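Local coordinates for putative uncharacterized protein PH1780 (Pyrococcus horikoshii, PDB 2YZQ) that is of unknown function but carries four CBS domain repeats and binds S-adenosylmethionine, consistent with a role in sensing adenosyl ligands, at residues M7-T19 / F35-I48. Numbering follows the deposited sequence.
Sequences MTQNPVTITLPAT and FPVVNKEGKLVGII
Ile14 and Thr15 run parallel to Val37 and Val38, and three backbone hydrogen bonds hold the pair together: Ile14 N to Pro36 O (3.1 Å), Val38 N to Ile14 O, nearly straight at 168°, and Leu16 N to Val38 O. This makes 14-15 the edge strand of the small three-stranded sheet of the first CBS domain, next to the hairpin 35-48. On the side of Ile14 and Val37 the packing is close: Leu16 CG sits 3.4 Å from Val37 CG1, tighter than usual carbon contact. With chi1 at -179°, Val37 turns CG1 opposite its backbone N and against Leu16, whose side chain crosses it at about a right angle. Farther along, Val12 CG2 lies 3.3 Å from Phe35 CE1 and Ile14 CD1 3.5 Å from Phe35 CD2, both approaching the ring obliquely. Replacing Phe35 with an alanine is likely to strip Val12 CG2 and Ile14 CD1 of the ring they share and open a gap between them. Around Thr15 the contact is looser and wetter: OG1 merely touches Val38 CG2 at 3.5 Å, and a water joins Thr15 OG1 (2.9 Å) to Asn39 O. No charged pair crosses the interface, so backbone hydrogen bonds and apolar contacts carry the attachment of this edge strand.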
loop_
_atom_site.group_PDB
_atom_site.type_symbol
_atom_site.label_atom_id
_atom_site.label_comp_id
_atom_site.label_asym_id
_atom_site.label_seq_id
_atom_site.Cartn_x
_atom_site.Cartn_y
_atom_site.Cartn_z
ATOM N N MET A 7 14.804 2.620 -5.535
ATOM C CA MET A 7 13.938 3.208 -6.555
ATOM C C MET A 7 13.996 2.472 -7.887
ATOM O O MET A 7 14.906 1.684 -8.135
ATOM C CB MET A 7 14.333 4.665 -6.804
ATOM C CG MET A 7 15.711 4.804 -7.447
ATOM S SD MET A 7 16.186 6.513 -7.726
ATOM C CE MET A 7 17.370 6.330 -9.082
ATOM N N THR A 8 13.005 2.731 -8.734
ATOM C CA THR A 8 12.969 2.164 -10.078
ATOM C C THR A 8 13.494 3.317 -10.927
ATOM O O THR A 8 12.930 4.408 -10.907
ATOM C CB THR A 8 11.534 1.827 -10.531
ATOM O OG1 THR A 8 11.040 0.714 -9.778
ATOM C CG2 THR A 8 11.511 1.477 -12.014
ATOM N N GLN A 9 14.576 3.091 -11.664
ATOM C CA GLN A 9 15.142 4.168 -12.466
ATOM C C GLN A 9 14.447 4.426 -13.796
ATOM O O GLN A 9 13.726 3.578 -14.312
ATOM C CB GLN A 9 16.623 3.904 -12.736
ATOM C CG GLN A 9 17.414 3.509 -11.508
ATOM C CD GLN A 9 18.877 3.849 -11.639
ATOM O OE1 GLN A 9 19.310 4.933 -11.245
ATOM N NE2 GLN A 9 19.650 2.934 -12.214
ATOM N N ASN A 10 14.674 5.626 -14.324
ATOM C CA ASN A 10 14.148 6.054 -15.614
ATOM C C ASN A 10 12.660 5.806 -15.824
ATOM O O ASN A 10 12.260 5.068 -16.723
ATOM C CB ASN A 10 14.948 5.371 -16.722
ATOM C CG ASN A 10 16.440 5.570 -16.559
ATOM O OD1 ASN A 10 16.940 6.691 -16.639
ATOM N ND2 ASN A 10 17.162 4.479 -16.317
ATOM N N PRO A 11 11.817 6.435 -15.001
ATOM C CA PRO A 11 10.372 6.251 -15.138
ATOM C C PRO A 11 9.836 6.902 -16.405
ATOM O O PRO A 11 10.346 7.933 -16.850
ATOM C CB PRO A 11 9.826 6.921 -13.886
ATOM C CG PRO A 11 10.780 8.057 -13.697
ATOM C CD PRO A 11 12.121 7.377 -13.909
ATOM N N VAL A 12 8.817 6.289 -16.993
ATOM C CA VAL A 12 8.204 6.856 -18.179
ATOM C C VAL A 12 7.422 8.060 -17.673
ATOM O O VAL A 12 6.708 7.972 -16.672
ATOM C CB VAL A 12 7.252 5.850 -18.861
ATOM C CG1 VAL A 12 8.058 4.794 -19.598
ATOM C CG2 VAL A 12 6.363 5.189 -17.824
ATOM N N THR A 13 7.581 9.192 -18.346
ATOM C CA THR A 13 6.897 10.411 -17.940
ATOM C C THR A 13 5.991 10.918 -19.047
ATOM O O THR A 13 5.990 10.391 -20.159
ATOM C CB THR A 13 7.905 11.526 -17.611
ATOM O OG1 THR A 13 8.617 11.883 -18.801
ATOM C CG2 THR A 13 8.895 11.061 -16.551
ATOM N N ILE A 14 5.216 11.946 -18.732
ATOM C CA ILE A 14 4.320 12.544 -19.706
ATOM C C ILE A 14 4.560 14.042 -19.730
ATOM O O ILE A 14 4.528 14.706 -18.696
ATOM C CB ILE A 14 2.839 12.273 -19.367
ATOM C CG1 ILE A 14 2.560 10.770 -19.435
ATOM C CG2 ILE A 14 1.939 13.030 -20.334
ATOM C CD1 ILE A 14 1.105 10.400 -19.212
ATOM N N THR A 15 4.815 14.569 -20.921
ATOM C CA THR A 15 5.065 15.992 -21.083
ATOM C C THR A 15 3.787 16.721 -21.470
ATOM O O THR A 15 3.071 16.298 -22.378
ATOM C CB THR A 15 6.122 16.248 -22.173
ATOM O OG1 THR A 15 7.355 15.619 -21.800
ATOM C CG2 THR A 15 6.349 17.743 -22.354
ATOM N N LEU A 16 3.505 17.811 -20.767
ATOM C CA LEU A 16 2.326 18.619 -21.045
ATOM C C LEU A 16 2.701 19.626 -22.126
ATOM O O LEU A 16 3.859 20.032 -22.226
ATOM C CB LEU A 16 1.884 19.362 -19.783
ATOM C CG LEU A 16 1.553 18.511 -18.554
ATOM C CD1 LEU A 16 1.242 19.418 -17.372
ATOM C CD2 LEU A 16 0.374 17.601 -18.865
ATOM N N PRO A 17 1.728 20.049 -22.949
ATOM C CA PRO A 17 0.317 19.645 -22.929
ATOM C C PRO A 17 0.101 18.201 -23.379
ATOM O O PRO A 17 0.874 17.666 -24.173
ATOM C CB PRO A 17 -0.344 20.640 -23.883
ATOM C CG PRO A 17 0.556 21.836 -23.818
ATOM C CD PRO A 17 1.917 21.200 -23.848
ATOM N N ALA A 18 -0.960 17.584 -22.870
ATOM C CA ALA A 18 -1.291 16.209 -23.216
ATOM C C ALA A 18 -2.800 16.004 -23.144
ATOM O O ALA A 18 -3.506 16.766 -22.484
ATOM C CB ALA A 18 -0.585 15.247 -22.273
ATOM N N THR A 19 -3.287 14.969 -23.824
ATOM C CA THR A 19 -4.713 14.662 -23.847
ATOM C C THR A 19 -5.218 14.240 -22.467
ATOM O O THR A 19 -5.623 13.067 -22.313
ATOM C CB THR A 19 -5.019 13.535 -24.858
ATOM O OG1 THR A 19 -4.434 13.857 -26.125
ATOM C CG2 THR A 19 -6.522 13.372 -25.037
ATOM N N PHE A 35 2.110 8.285 -13.715
ATOM C CA PHE A 35 3.269 8.786 -14.451
ATOM C C PHE A 35 3.706 10.154 -13.948
ATOM O O PHE A 35 2.874 11.008 -13.650
ATOM C CB PHE A 35 2.951 8.937 -15.943
ATOM C CG PHE A 35 2.567 7.661 -16.628
ATOM C CD1 PHE A 35 3.456 6.597 -16.701
ATOM C CD2 PHE A 35 1.322 7.538 -17.237
ATOM C CE1 PHE A 35 3.111 5.424 -17.372
ATOM C CE2 PHE A 35 0.967 6.372 -17.909
ATOM C CZ PHE A 35 1.865 5.313 -17.977
ATOM N N PRO A 36 5.024 10.376 -13.826
ATOM C CA PRO A 36 5.465 11.695 -13.363
ATOM C C PRO A 36 5.169 12.660 -14.512
ATOM O O PRO A 36 5.274 12.279 -15.679
ATOM C CB PRO A 36 6.966 11.507 -13.151
ATOM C CG PRO A 36 7.080 10.048 -12.814
ATOM C CD PRO A 36 6.137 9.413 -13.809
ATOM N N VAL A 37 4.788 13.891 -14.190
ATOM C CA VAL A 37 4.480 14.884 -15.215
ATOM C C VAL A 37 5.565 15.951 -15.265
ATOM O O VAL A 37 5.953 16.503 -14.237
ATOM C CB VAL A 37 3.125 15.571 -14.941
ATOM C CG1 VAL A 37 2.822 16.583 -16.040
ATOM C CG2 VAL A 37 2.027 14.534 -14.863
ATOM N N VAL A 38 6.040 16.244 -16.471
ATOM C CA VAL A 38 7.094 17.234 -16.660
ATOM C C VAL A 38 6.737 18.281 -17.711
ATOM O O VAL A 38 5.822 18.087 -18.516
ATOM C CB VAL A 38 8.407 16.555 -17.103
ATOM C CG1 VAL A 38 8.847 15.535 -16.056
ATOM C CG2 VAL A 38 8.210 15.882 -18.451
ATOM N N ASN A 39 7.462 19.393 -17.696
ATOM C CA ASN A 39 7.231 20.443 -18.679
ATOM C C ASN A 39 8.197 20.246 -19.843
ATOM O O ASN A 39 8.927 19.254 -19.888
ATOM C CB ASN A 39 7.408 21.839 -18.061
ATOM C CG ASN A 39 8.762 22.037 -17.407
ATOM O OD1 ASN A 39 9.745 21.391 -17.766
ATOM N ND2 ASN A 39 8.821 22.955 -16.450
ATOM N N LYS A 40 8.203 21.182 -20.785
ATOM C CA LYS A 40 9.074 21.067 -21.945
ATOM C C LYS A 40 10.536 20.867 -21.561
ATOM O O LYS A 40 11.225 20.041 -22.156
ATOM C CB LYS A 40 8.937 22.302 -22.843
ATOM C CG LYS A 40 9.760 22.232 -24.122
ATOM C CD LYS A 40 9.377 21.023 -24.966
ATOM C CE LYS A 40 10.168 20.975 -26.269
ATOM N NZ LYS A 40 9.881 22.146 -27.148
ATOM N N GLU A 41 11.002 21.620 -20.569
ATOM C CA GLU A 41 12.382 21.515 -20.100
ATOM C C GLU A 41 12.643 20.148 -19.470
ATOM O O GLU A 41 13.789 19.734 -19.322
ATOM C CB GLU A 41 12.681 22.606 -19.068
ATOM C CG GLU A 41 12.853 24.003 -19.638
ATOM C CD GLU A 41 14.070 24.120 -20.536
ATOM O OE1 GLU A 41 15.168 23.697 -20.112
ATOM O OE2 GLU A 41 13.931 24.638 -21.663
ATOM N N GLY A 42 11.575 19.452 -19.093
ATOM C CA GLY A 42 11.735 18.142 -18.488
ATOM C C GLY A 42 11.723 18.159 -16.970
ATOM O O GLY A 42 11.992 17.141 -16.331
ATOM N N LYS A 43 11.416 19.311 -16.385
ATOM C CA LYS A 43 11.371 19.430 -14.933
ATOM C C LYS A 43 10.049 18.881 -14.407
ATOM O O LYS A 43 9.013 19.004 -15.057
ATOM C CB LYS A 43 11.523 20.892 -14.507
ATOM C CG LYS A 43 12.818 21.539 -14.973
ATOM C CD LYS A 43 12.984 22.922 -14.371
ATOM C CE LYS A 43 14.266 23.583 -14.850
ATOM N NZ LYS A 43 14.276 23.762 -16.327
ATOM N N LEU A 44 10.092 18.274 -13.227
ATOM C CA LEU A 44 8.896 17.709 -12.614
ATOM C C LEU A 44 7.903 18.802 -12.234
ATOM O O LEU A 44 8.271 19.800 -11.613
ATOM C CB LEU A 44 9.274 16.913 -11.363
ATOM C CG LEU A 44 8.135 16.210 -10.616
ATOM C CD1 LEU A 44 7.596 15.052 -11.441
ATOM C CD2 LEU A 44 8.651 15.718 -9.276
ATOM N N VAL A 45 6.644 18.606 -12.609
ATOM C CA VAL A 45 5.597 19.565 -12.284
ATOM C C VAL A 45 4.429 18.875 -11.583
ATOM O O VAL A 45 3.465 19.528 -11.183
ATOM C CB VAL A 45 5.082 20.300 -13.548
ATOM C CG1 VAL A 45 6.206 21.130 -14.152
ATOM C CG2 VAL A 45 4.559 19.302 -14.565
ATOM N N GLY A 46 4.523 17.556 -11.426
ATOM C CA GLY A 46 3.464 16.815 -10.756
ATOM C C GLY A 46 3.386 15.353 -11.152
ATOM O O GLY A 46 4.297 14.820 -11.784
ATOM N N ILE A 47 2.299 14.694 -10.765
ATOM C CA ILE A 47 2.105 13.289 -11.096
ATOM C C ILE A 47 0.644 13.039 -11.449
ATOM O O ILE A 47 -0.253 13.690 -10.913
ATOM C CB ILE A 47 2.512 12.371 -9.916
ATOM C CG1 ILE A 47 2.593 10.918 -10.387
ATOM C CG2 ILE A 47 1.499 12.488 -8.789
ATOM C CD1 ILE A 47 3.202 9.978 -9.365
ATOM N N ILE A 48 0.408 12.106 -12.363
ATOM C CA ILE A 48 -0.950 11.772 -12.772
ATOM C C ILE A 48 -1.197 10.279 -12.590
ATOM O O ILE A 48 -0.398 9.447 -13.022
ATOM C CB ILE A 48 -1.207 12.164 -14.251
ATOM C CG1 ILE A 48 -2.671 11.895 -14.615
ATOM C CG2 ILE A 48 -0.281 11.387 -15.174
ATOM C CD1 ILE A 48 -3.659 12.707 -13.806
HETATM O O HOH W 1 9.810 17.113 -21.504
#